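Archaeal flagellar ATP-binding protein FlaH (Methanocaldococcus jannaschii DSM 2661, PDB 4WIA) probably binds ATP with magnesium as a KaiC-like P-loop accessory protein of the archaellum, and may regulate assembly of this archaeal flagellum. Local coordinates at residues Glu69-Met74 with Tyr79-Lys84; Leu43-Ala48 with Asn75-Ser80; Leu132-Ala137 with Lys166-Ser171. All blocks are in the same frame, centred on the assembly; numbering follows the deposited sequence.

Contact 1. Residues Glu69-Met74 with Tyr79-Lys84; sequences EFIKQM and YSINKK. With SO4 (sulfate ion), chain G; SO4 (sulfate ion), chain J.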
loop_
_atom_site.group_PDB
_atom_site.type_symbol
_atom_site.label_atom_id
_atom_site.label_comp_id
_atom_site.label_asym_id
_atom_site.label_seq_id
_atom_site.Cartn_x
_atom_site.Cartn_y
_atom_site.Cartn_z
ATOM N N GLU A 69 19.671 -16.838 -7.990
ATOM C CA GLU A 69 20.456 -16.276 -6.908
ATOM C C GLU A 69 19.816 -14.996 -6.386
ATOM O O GLU A 69 19.778 -14.774 -5.199
ATOM C CB GLU A 69 21.903 -16.023 -7.344
ATOM C CG GLU A 69 22.681 -17.243 -7.819
ATOM C CD GLU A 69 24.039 -16.880 -8.486
ATOM O OE1 GLU A 69 25.045 -17.464 -8.044
ATOM O OE2 GLU A 69 24.145 -16.027 -9.444
ATOM N N PHE A 70 19.283 -14.180 -7.267
ATOM C CA PHE A 70 18.604 -12.953 -6.872
ATOM C C PHE A 70 17.339 -13.254 -6.021
ATOM O O PHE A 70 17.105 -12.630 -4.968
ATOM C CB PHE A 70 18.246 -12.126 -8.095
ATOM C CG PHE A 70 17.627 -10.823 -7.781
ATOM C CD1 PHE A 70 18.409 -9.777 -7.301
ATOM C CD2 PHE A 70 16.270 -10.598 -7.954
ATOM C CE1 PHE A 70 17.837 -8.528 -6.994
ATOM C CE2 PHE A 70 15.720 -9.375 -7.624
ATOM C CZ PHE A 70 16.484 -8.352 -7.131
ATOM N N ILE A 71 16.530 -14.191 -6.474
ATOM C CA ILE A 71 15.366 -14.531 -5.701
ATOM C C ILE A 71 15.767 -15.009 -4.287
ATOM O O ILE A 71 15.144 -14.607 -3.299
ATOM C CB ILE A 71 14.536 -15.576 -6.416
ATOM C CG1 ILE A 71 13.856 -14.941 -7.623
ATOM C CG2 ILE A 71 13.486 -16.193 -5.487
ATOM C CD1 ILE A 71 13.471 -15.977 -8.650
ATOM N N LYS A 72 16.805 -15.844 -4.193
ATOM C CA LYS A 72 17.251 -16.298 -2.907
ATOM C C LYS A 72 17.758 -15.135 -2.067
ATOM O O LYS A 72 17.496 -15.105 -0.873
ATOM C CB LYS A 72 18.372 -17.334 -2.984
ATOM C CG LYS A 72 18.067 -18.442 -3.941
ATOM C CD LYS A 72 18.693 -19.722 -3.519
ATOM C CE LYS A 72 20.001 -20.067 -4.173
ATOM N NZ LYS A 72 20.118 -21.552 -4.160
ATOM N N GLN A 73 18.547 -14.254 -2.678
ATOM C CA GLN A 73 19.138 -13.156 -1.961
ATOM C C GLN A 73 18.037 -12.210 -1.439
ATOM O O GLN A 73 18.032 -11.864 -0.260
ATOM C CB GLN A 73 20.080 -12.385 -2.850
ATOM C CG GLN A 73 20.318 -10.968 -2.385
ATOM C CD GLN A 73 21.203 -10.887 -1.170
ATOM O OE1 GLN A 73 21.632 -11.903 -0.653
ATOM N NE2 GLN A 73 21.510 -9.679 -0.717
HETATM N N MSE A 74 17.049 -11.920 -2.289
HETATM C CA MSE A 74 15.883 -11.156 -1.862
HETATM C C MSE A 74 15.114 -11.901 -0.777
HETATM O O MSE A 74 14.735 -11.338 0.242
HETATM C CB MSE A 74 14.956 -10.806 -3.009
HETATM C CG MSE A 74 15.699 -9.951 -3.970
HETATM SE SE MSE A 74 16.036 -8.134 -3.316
HETATM C CE MSE A 74 14.324 -7.312 -3.802
ATOM N N TYR A 79 12.779 -9.562 1.522
ATOM C CA TYR A 79 12.290 -8.642 0.550
ATOM C C TYR A 79 11.799 -9.478 -0.605
ATOM O O TYR A 79 12.173 -9.198 -1.757
ATOM C CB TYR A 79 13.421 -7.756 -0.014
ATOM C CG TYR A 79 14.052 -6.761 0.902
ATOM C CD1 TYR A 79 13.346 -6.201 1.971
ATOM C CD2 TYR A 79 15.381 -6.396 0.732
ATOM C CE1 TYR A 79 13.921 -5.268 2.796
ATOM C CE2 TYR A 79 15.989 -5.494 1.596
ATOM C CZ TYR A 79 15.243 -4.931 2.616
ATOM O OH TYR A 79 15.834 -4.048 3.492
ATOM N N SER A 80 10.948 -10.456 -0.371
ATOM C CA SER A 80 10.676 -11.392 -1.427
ATOM C C SER A 80 9.854 -10.745 -2.588
ATOM O O SER A 80 8.961 -9.934 -2.392
ATOM C CB SER A 80 10.091 -12.698 -0.874
ATOM O OG SER A 80 8.695 -12.566 -0.684
ATOM N N ILE A 81 10.254 -11.056 -3.828
ATOM C CA ILE A 81 9.705 -10.357 -5.004
ATOM C C ILE A 81 9.179 -11.293 -6.097
ATOM O O ILE A 81 9.135 -10.932 -7.271
ATOM C CB ILE A 81 10.726 -9.403 -5.565
ATOM C CG1 ILE A 81 12.167 -9.975 -5.621
ATOM C CG2 ILE A 81 10.729 -8.116 -4.708
ATOM C CD1 ILE A 81 12.400 -11.215 -6.452
ATOM N N ASN A 82 8.740 -12.486 -5.697
ATOM C CA ASN A 82 8.240 -13.478 -6.618
ATOM C C ASN A 82 7.068 -13.015 -7.428
ATOM O O ASN A 82 7.030 -13.180 -8.641
ATOM C CB ASN A 82 7.806 -14.721 -5.823
ATOM C CG ASN A 82 8.935 -15.296 -5.032
ATOM O OD1 ASN A 82 8.930 -15.303 -3.780
ATOM N ND2 ASN A 82 9.945 -15.747 -5.739
ATOM N N LYS A 83 6.058 -12.518 -6.744
ATOM C CA LYS A 83 4.878 -12.039 -7.435
ATOM C C LYS A 83 5.157 -10.857 -8.333
ATOM O O LYS A 83 4.508 -10.714 -9.379
ATOM C CB LYS A 83 3.737 -11.714 -6.491
ATOM C CG LYS A 83 2.999 -12.972 -6.107
ATOM C CD LYS A 83 1.615 -12.682 -5.589
ATOM C CE LYS A 83 0.764 -13.933 -5.648
ATOM N NZ LYS A 83 -0.587 -13.656 -5.094
ATOM N N LYS A 84 6.090 -10.023 -7.943
ATOM C CA LYS A 84 6.410 -8.855 -8.717
ATOM C C LYS A 84 7.138 -9.285 -10.011
ATOM O O LYS A 84 6.916 -8.690 -11.059
ATOM C CB LYS A 84 7.281 -7.902 -7.915
ATOM C CG LYS A 84 6.618 -7.305 -6.667
ATOM C CD LYS A 84 5.581 -6.267 -7.043
ATOM C CE LYS A 84 4.926 -5.653 -5.835
ATOM N NZ LYS A 84 3.997 -4.537 -6.209
HETATM S S SO4 G . 5.970 -13.327 -2.810
HETATM O O1 SO4 G . 7.388 -13.098 -2.693
HETATM O O2 SO4 G . 5.314 -12.723 -1.688
HETATM O O3 SO4 G . 5.712 -14.750 -2.853
HETATM O O4 SO4 G . 5.322 -12.661 -3.903
HETATM S S SO4 J . 1.060 -4.932 -8.423
HETATM O O1 SO4 J . -0.271 -5.609 -8.279
HETATM O O2 SO4 J . 1.020 -3.598 -7.723
HETATM O O3 SO4 J . 2.261 -5.604 -7.969
HETATM O O4 SO4 J . 1.172 -4.692 -9.914
HETATM O O HOH W 1 12.427 -13.629 -3.583
#

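Contact 2. Residues Leu43-Ala48 with Asn75-Ser80; sequences LCQRLA and NSLNYS. With SO4 (sulfate ion), chain G.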
loop_
_atom_site.group_PDB
_atom_site.type_symbol
_atom_site.label_atom_id
_atom_site.label_comp_id
_atom_site.label_asym_id
_atom_site.label_seq_id
_atom_site.Cartn_x
_atom_site.Cartn_y
_atom_site.Cartn_z
ATOM N N LEU A 43 21.670 -2.182 -0.533
ATOM C CA LEU A 43 21.000 -0.901 -0.565
ATOM C C LEU A 43 20.130 -0.777 -1.773
ATOM O O LEU A 43 19.009 -0.278 -1.661
ATOM C CB LEU A 43 22.031 0.188 -0.587
ATOM C CG LEU A 43 21.634 1.560 -0.122
ATOM C CD1 LEU A 43 21.065 1.525 1.297
ATOM C CD2 LEU A 43 22.841 2.485 -0.187
ATOM N N CYS A 44 20.617 -1.256 -2.948
ATOM C CA CYS A 44 19.791 -1.233 -4.168
ATOM C C CYS A 44 18.594 -2.083 -4.001
ATOM O O CYS A 44 17.528 -1.769 -4.467
ATOM C CB CYS A 44 20.595 -1.762 -5.403
ATOM S SG CYS A 44 21.894 -0.636 -5.949
ATOM N N GLN A 45 18.792 -3.201 -3.317
ATOM C CA GLN A 45 17.715 -4.184 -3.068
ATOM C C GLN A 45 16.629 -3.642 -2.155
ATOM O O GLN A 45 15.450 -3.804 -2.454
ATOM C CB GLN A 45 18.329 -5.456 -2.521
ATOM C CG GLN A 45 19.023 -6.224 -3.609
ATOM C CD GLN A 45 20.127 -7.141 -3.137
ATOM O OE1 GLN A 45 20.229 -7.516 -1.957
ATOM N NE2 GLN A 45 20.966 -7.567 -4.109
ATOM N N ARG A 46 17.041 -2.948 -1.082
ATOM C CA ARG A 46 16.090 -2.261 -0.191
ATOM C C ARG A 46 15.305 -1.200 -0.964
ATOM O O ARG A 46 14.066 -1.066 -0.808
ATOM C CB ARG A 46 16.816 -1.610 0.985
ATOM C CG ARG A 46 16.032 -0.502 1.707
ATOM C CD ARG A 46 14.811 -1.067 2.432
ATOM N NE ARG A 46 14.034 -0.032 3.122
ATOM C CZ ARG A 46 13.129 0.763 2.557
ATOM N NH1 ARG A 46 12.895 0.712 1.257
ATOM N NH2 ARG A 46 12.453 1.616 3.299
ATOM N N LEU A 47 16.023 -0.419 -1.761
ATOM C CA LEU A 47 15.321 0.622 -2.538
ATOM C C LEU A 47 14.336 0.000 -3.507
ATOM O O LEU A 47 13.187 0.424 -3.607
ATOM C CB LEU A 47 16.333 1.493 -3.259
ATOM C CG LEU A 47 17.099 2.382 -2.275
ATOM C CD1 LEU A 47 18.266 3.070 -2.953
ATOM C CD2 LEU A 47 16.182 3.425 -1.622
ATOM N N ALA A 48 14.784 -1.041 -4.232
ATOM C CA ALA A 48 13.908 -1.725 -5.165
ATOM C C ALA A 48 12.673 -2.293 -4.501
ATOM O O ALA A 48 11.563 -2.108 -4.975
ATOM C CB ALA A 48 14.672 -2.831 -5.892
ATOM N N ASN A 75 14.905 -13.182 -0.925
ATOM C CA ASN A 75 14.192 -13.916 0.094
ATOM C C ASN A 75 14.946 -13.916 1.439
ATOM O O ASN A 75 14.335 -13.878 2.518
ATOM C CB ASN A 75 13.971 -15.357 -0.366
ATOM C CG ASN A 75 13.247 -16.153 0.667
ATOM O OD1 ASN A 75 13.832 -16.995 1.328
ATOM N ND2 ASN A 75 11.973 -15.914 0.794
ATOM N N SER A 76 16.277 -13.948 1.362
ATOM C CA SER A 76 17.116 -14.040 2.548
ATOM C C SER A 76 16.986 -12.754 3.378
ATOM O O SER A 76 17.091 -12.803 4.570
ATOM C CB SER A 76 18.582 -14.238 2.193
ATOM O OG SER A 76 19.128 -13.048 1.612
ATOM N N LEU A 77 16.729 -11.644 2.709
ATOM C CA LEU A 77 16.466 -10.371 3.350
ATOM C C LEU A 77 14.987 -10.124 3.669
ATOM O O LEU A 77 14.610 -9.061 4.218
ATOM C CB LEU A 77 16.947 -9.245 2.430
ATOM C CG LEU A 77 18.436 -9.357 2.118
ATOM C CD1 LEU A 77 18.874 -8.289 1.158
ATOM C CD2 LEU A 77 19.313 -9.309 3.348
ATOM N N ASN A 78 14.133 -11.090 3.371
ATOM C CA ASN A 78 12.732 -10.853 3.537
ATOM C C ASN A 78 12.236 -9.685 2.733
ATOM O O ASN A 78 11.367 -8.938 3.158
ATOM C CB ASN A 78 12.437 -10.613 5.012
ATOM C CG ASN A 78 11.194 -11.323 5.428
ATOM O OD1 ASN A 78 11.225 -12.501 5.934
ATOM N ND2 ASN A 78 10.083 -10.734 5.046
ATOM N N TYR A 79 12.779 -9.562 1.522
ATOM C CA TYR A 79 12.290 -8.642 0.550
ATOM C C TYR A 79 11.799 -9.478 -0.605
ATOM O O TYR A 79 12.173 -9.198 -1.757
ATOM C CB TYR A 79 13.421 -7.756 -0.014
ATOM C CG TYR A 79 14.052 -6.761 0.902
ATOM C CD1 TYR A 79 13.346 -6.201 1.971
ATOM C CD2 TYR A 79 15.381 -6.396 0.732
ATOM C CE1 TYR A 79 13.921 -5.268 2.796
ATOM C CE2 TYR A 79 15.989 -5.494 1.596
ATOM C CZ TYR A 79 15.243 -4.931 2.616
ATOM O OH TYR A 79 15.834 -4.048 3.492
ATOM N N SER A 80 10.948 -10.456 -0.371
ATOM C CA SER A 80 10.676 -11.392 -1.427
ATOM C C SER A 80 9.854 -10.745 -2.588
ATOM O O SER A 80 8.961 -9.934 -2.392
ATOM C CB SER A 80 10.091 -12.698 -0.874
ATOM O OG SER A 80 8.695 -12.566 -0.684
HETATM S S SO4 G . 5.970 -13.327 -2.810
HETATM O O1 SO4 G . 7.388 -13.098 -2.693
HETATM O O2 SO4 G . 5.314 -12.723 -1.688
HETATM O O3 SO4 G . 5.712 -14.750 -2.853
HETATM O O4 SO4 G . 5.322 -12.661 -3.903
#

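Contact 3. Residues Leu132-Ala137 with Lys166-Ser171; sequences LIANDA and KELPES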
loop_
_atom_site.group_PDB
_atom_site.type_symbol
_atom_site.label_atom_id
_atom_site.label_comp_id
_atom_site.label_asym_id
_atom_site.label_seq_id
_atom_site.Cartn_x
_atom_site.Cartn_y
_atom_site.Cartn_z
ATOM N N LEU A 132 30.261 -2.881 -16.051
ATOM C CA LEU A 132 29.838 -2.745 -17.454
ATOM C C LEU A 132 30.704 -1.764 -18.229
ATOM O O LEU A 132 30.994 -1.992 -19.405
ATOM C CB LEU A 132 28.387 -2.289 -17.510
ATOM C CG LEU A 132 27.366 -3.316 -17.022
ATOM C CD1 LEU A 132 25.984 -2.712 -16.828
ATOM C CD2 LEU A 132 27.247 -4.516 -17.960
ATOM N N ILE A 133 31.110 -0.661 -17.599
ATOM C CA ILE A 133 32.039 0.258 -18.241
ATOM C C ILE A 133 33.409 -0.400 -18.409
ATOM O O ILE A 133 33.949 -0.456 -19.514
ATOM C CB ILE A 133 32.187 1.571 -17.458
ATOM C CG1 ILE A 133 30.816 2.263 -17.427
ATOM C CG2 ILE A 133 33.252 2.462 -18.104
ATOM C CD1 ILE A 133 30.641 3.383 -16.403
ATOM N N ALA A 134 33.959 -0.915 -17.314
ATOM C CA ALA A 134 35.326 -1.429 -17.298
ATOM C C ALA A 134 35.530 -2.546 -18.303
ATOM O O ALA A 134 36.639 -2.746 -18.754
ATOM C CB ALA A 134 35.699 -1.905 -15.903
ATOM N N ASN A 135 34.467 -3.282 -18.619
ATOM C CA ASN A 135 34.552 -4.355 -19.569
ATOM C C ASN A 135 33.917 -4.074 -20.918
ATOM O O ASN A 135 33.777 -4.983 -21.736
ATOM C CB ASN A 135 33.968 -5.609 -18.969
ATOM C CG ASN A 135 34.732 -6.044 -17.761
ATOM O OD1 ASN A 135 35.885 -6.377 -17.859
ATOM N ND2 ASN A 135 34.112 -6.006 -16.611
ATOM N N ASP A 136 33.571 -2.822 -21.169
ATOM C CA ASP A 136 33.010 -2.457 -22.461
ATOM C C ASP A 136 34.094 -2.455 -23.540
ATOM O O ASP A 136 35.245 -2.091 -23.289
ATOM C CB ASP A 136 32.347 -1.101 -22.399
ATOM C CG ASP A 136 31.748 -0.709 -23.706
ATOM O OD1 ASP A 136 30.681 -1.260 -24.024
ATOM O OD2 ASP A 136 32.358 0.151 -24.413
ATOM N N ALA A 137 33.708 -2.874 -24.743
ATOM C CA ALA A 137 34.602 -2.967 -25.887
ATOM C C ALA A 137 33.974 -2.185 -27.034
ATOM O O ALA A 137 33.440 -2.779 -27.992
ATOM C CB ALA A 137 34.777 -4.414 -26.299
ATOM N N LYS A 166 37.601 0.550 -7.531
ATOM C CA LYS A 166 38.747 -0.261 -7.950
ATOM C C LYS A 166 38.739 -0.693 -9.427
ATOM O O LYS A 166 39.733 -1.224 -9.960
ATOM C CB LYS A 166 38.888 -1.497 -7.083
ATOM C CG LYS A 166 39.479 -1.200 -5.722
ATOM C CD LYS A 166 39.298 -2.366 -4.755
ATOM C CE LYS A 166 40.349 -2.376 -3.669
ATOM N NZ LYS A 166 41.675 -2.747 -4.235
ATOM N N GLU A 167 37.612 -0.483 -10.071
ATOM C CA GLU A 167 37.385 -1.040 -11.375
ATOM C C GLU A 167 37.611 0.048 -12.390
ATOM O O GLU A 167 37.730 -0.266 -13.551
ATOM C CB GLU A 167 35.953 -1.556 -11.516
ATOM C CG GLU A 167 35.685 -2.972 -11.009
ATOM C CD GLU A 167 34.261 -3.481 -11.304
ATOM O OE1 GLU A 167 34.097 -4.706 -11.506
ATOM O OE2 GLU A 167 33.299 -2.705 -11.314
ATOM N N LEU A 168 37.687 1.314 -11.968
ATOM C CA LEU A 168 37.797 2.426 -12.899
ATOM C C LEU A 168 38.801 3.454 -12.428
ATOM O O LEU A 168 38.969 3.654 -11.222
ATOM C CB LEU A 168 36.452 3.119 -13.042
ATOM C CG LEU A 168 35.292 2.269 -13.529
ATOM C CD1 LEU A 168 34.043 3.126 -13.501
ATOM C CD2 LEU A 168 35.532 1.725 -14.918
ATOM N N PRO A 169 39.514 4.104 -13.385
ATOM C CA PRO A 169 40.357 5.263 -13.018
ATOM C C PRO A 169 39.554 6.481 -12.488
ATOM O O PRO A 169 38.367 6.667 -12.784
ATOM C CB PRO A 169 41.128 5.613 -14.316
ATOM C CG PRO A 169 40.588 4.733 -15.386
ATOM C CD PRO A 169 39.624 3.728 -14.802
ATOM N N GLU A 170 40.258 7.279 -11.696
ATOM C CA GLU A 170 39.741 8.464 -11.032
ATOM C C GLU A 170 39.181 9.458 -12.030
ATOM O O GLU A 170 38.201 10.140 -11.763
ATOM C CB GLU A 170 40.860 9.105 -10.204
ATOM C CG GLU A 170 40.479 10.180 -9.196
ATOM C CD GLU A 170 39.217 9.958 -8.365
ATOM O OE1 GLU A 170 38.621 8.859 -8.239
ATOM O OE2 GLU A 170 38.804 10.980 -7.801
ATOM N N SER A 171 39.821 9.533 -13.186
ATOM C CA SER A 171 39.364 10.428 -14.249
ATOM C C SER A 171 37.897 10.106 -14.572
ATOM O O SER A 171 37.052 10.997 -14.608
ATOM C CB SER A 171 40.290 10.335 -15.478
ATOM O OG SER A 171 40.239 9.043 -16.066
#

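Contact 1. Residues Glu69-Met74 with Tyr79-Lys84
Met74, deposited as selenomethionine, and Ile81 meet at the corner between helix 67-76 and helix 82-87, within the beta-alpha-beta crossover that links the neighbouring parallel strands 58-62 and 90-94 of the P-loop NTPase fold. At this corner Met74 serves several neighbours, atom by atom. Its CB rests 3.4 Å from Tyr79 O. CG touches CG1 of Ile81 and also lies 3.6 Å above one face of the Phe70 ring, toward the rim. SE comes to the edge of the Tyr79 ring, near its plane. Bends at chi2 (-72°) and chi3 (-84°) then curl the chain, bringing CE within 3.8 Å of Ile81 CG2. The backbone seals the corner with a hydrogen bond from Tyr79 N to Met74 O, 2.9 Å long. Ile81 holds CG1 between its own backbone N and carbonyl carbon, at chi1 42°, which sends CD1 to Ile71 CG1 and to Phe70 CE2, 4.0 Å away. An alanine here lacks CG1, CG2 and CD1, and would probably leave a gap beside Met74 CE, Phe70 CE2 and Ile71 CG1. At the start of helix 82-87 the backbone N of Lys83 donates to sulfate O4 at 2.9 Å, while Lys84 NZ reaches another sulfate and Ser12 OG of a second subunit. Farther out, Ile71 CG2 meets the Asn82 amide at its nitrogen end, 3.6 Å from ND2.

Contact 2. Residues Leu43-Ala48 with Asn75-Ser80
Van der Waals packing carries most of the meeting of Arg46 and Tyr79, whose side chains cross at about a right angle. The ring meets the backbone of helix 40-53 obliquely, with CE2 3.7 Å from Arg46 CA, and its far end presses on the aliphatic part of the arginine, where Arg46 CD lies 3.3 Å from Tyr79 OH. Arg46 holds CG anti to the backbone N (chi1 161°) and bends at chi2, which brings CD beside the phenol oxygen, where CB already lies. A second, mixed approach brings the amide oxygen OE1 of Gln45 to Leu77 CD1 at 3.5 Å.

The polar ends are satisfied elsewhere: Tyr79 OH bonds to Ile225 N, Arg46 NE forms a salt bridge with Asp14 while NH1 reaches Ile9 O, and Gln45 OE1 bonds to Gln73. Across the contact itself these oxygens meet carbon atoms, in van der Waals contact.

Backbone bonding shapes the other side. Asn78, with positive phi (58°), ends helix 67-76 in a Schellman motif and turns Tyr79 back onto helix 40-53, the helix that follows the Walker A loop in P-loop NTPases.

Contact 3. Residues Leu132-Ala137 with Lys166-Ser171
The peptide plane between Glu167 and Leu168 has Ala134 and Leu168's own CD2 on one and the same side, both beyond its oxygen end: Ala134 CB stands 3.5 Å from Glu167 O and well out of the plane. The other flat group, the Glu167 carboxylate, turns to Ser130, whose OG bonds to OE2. The contact joins the segments that follow the adjacent parallel strands 123-127 and 158-163 of the P-loop NTPase fold, near the nucleotide pocket.

Leu168 supplies the apolar part. With CG anti to the carbonyl carbon (chi1 -59°), its CD2 reaches over the last turn of helix 129-134, 3.8 Å from Ala134 CB. The same methyl lies 4.0 Å from Ile133 CG2, and the two branched side chains cross at about a right angle. The Ala134 methyl thus touches both the carbonyl oxygen and the leucine, with Glu167 CB 4.4 Å from Ala134 CB.

Behind the contact, Ile133 also packs on Leu109 of helix 108-114. On the pocket side, the side chain of Glu167 is about 4 Å from a bound sulfate and about 7 Å from that of Lys40, which by similarity binds ATP. Helix 129-134 itself is closed by Asp136 N, which donates to Ile133 O at 2.9 Å.

Contacts 1 and 2 form one continuous packing unit, their centres about 7 Å apart and both using Tyr79 and helix 67-76. A probable hydrogen bond joins them, Gln73 NE2 to Gln45 OE1 at 2.8 Å, and Met74 SE packs on Gln45 CG. Contact 3 stands apart, its centre about 29 Å from that of contact 1 and 27 Å from that of contact 2, on the opposite side of the chain's centre from the latter. The nucleotide site inferred by similarity relates them: the side chain of Tyr79 lies about 5 Å from that of Val42, whereas contact 3 approaches Lys40 and Gln64 through Glu167.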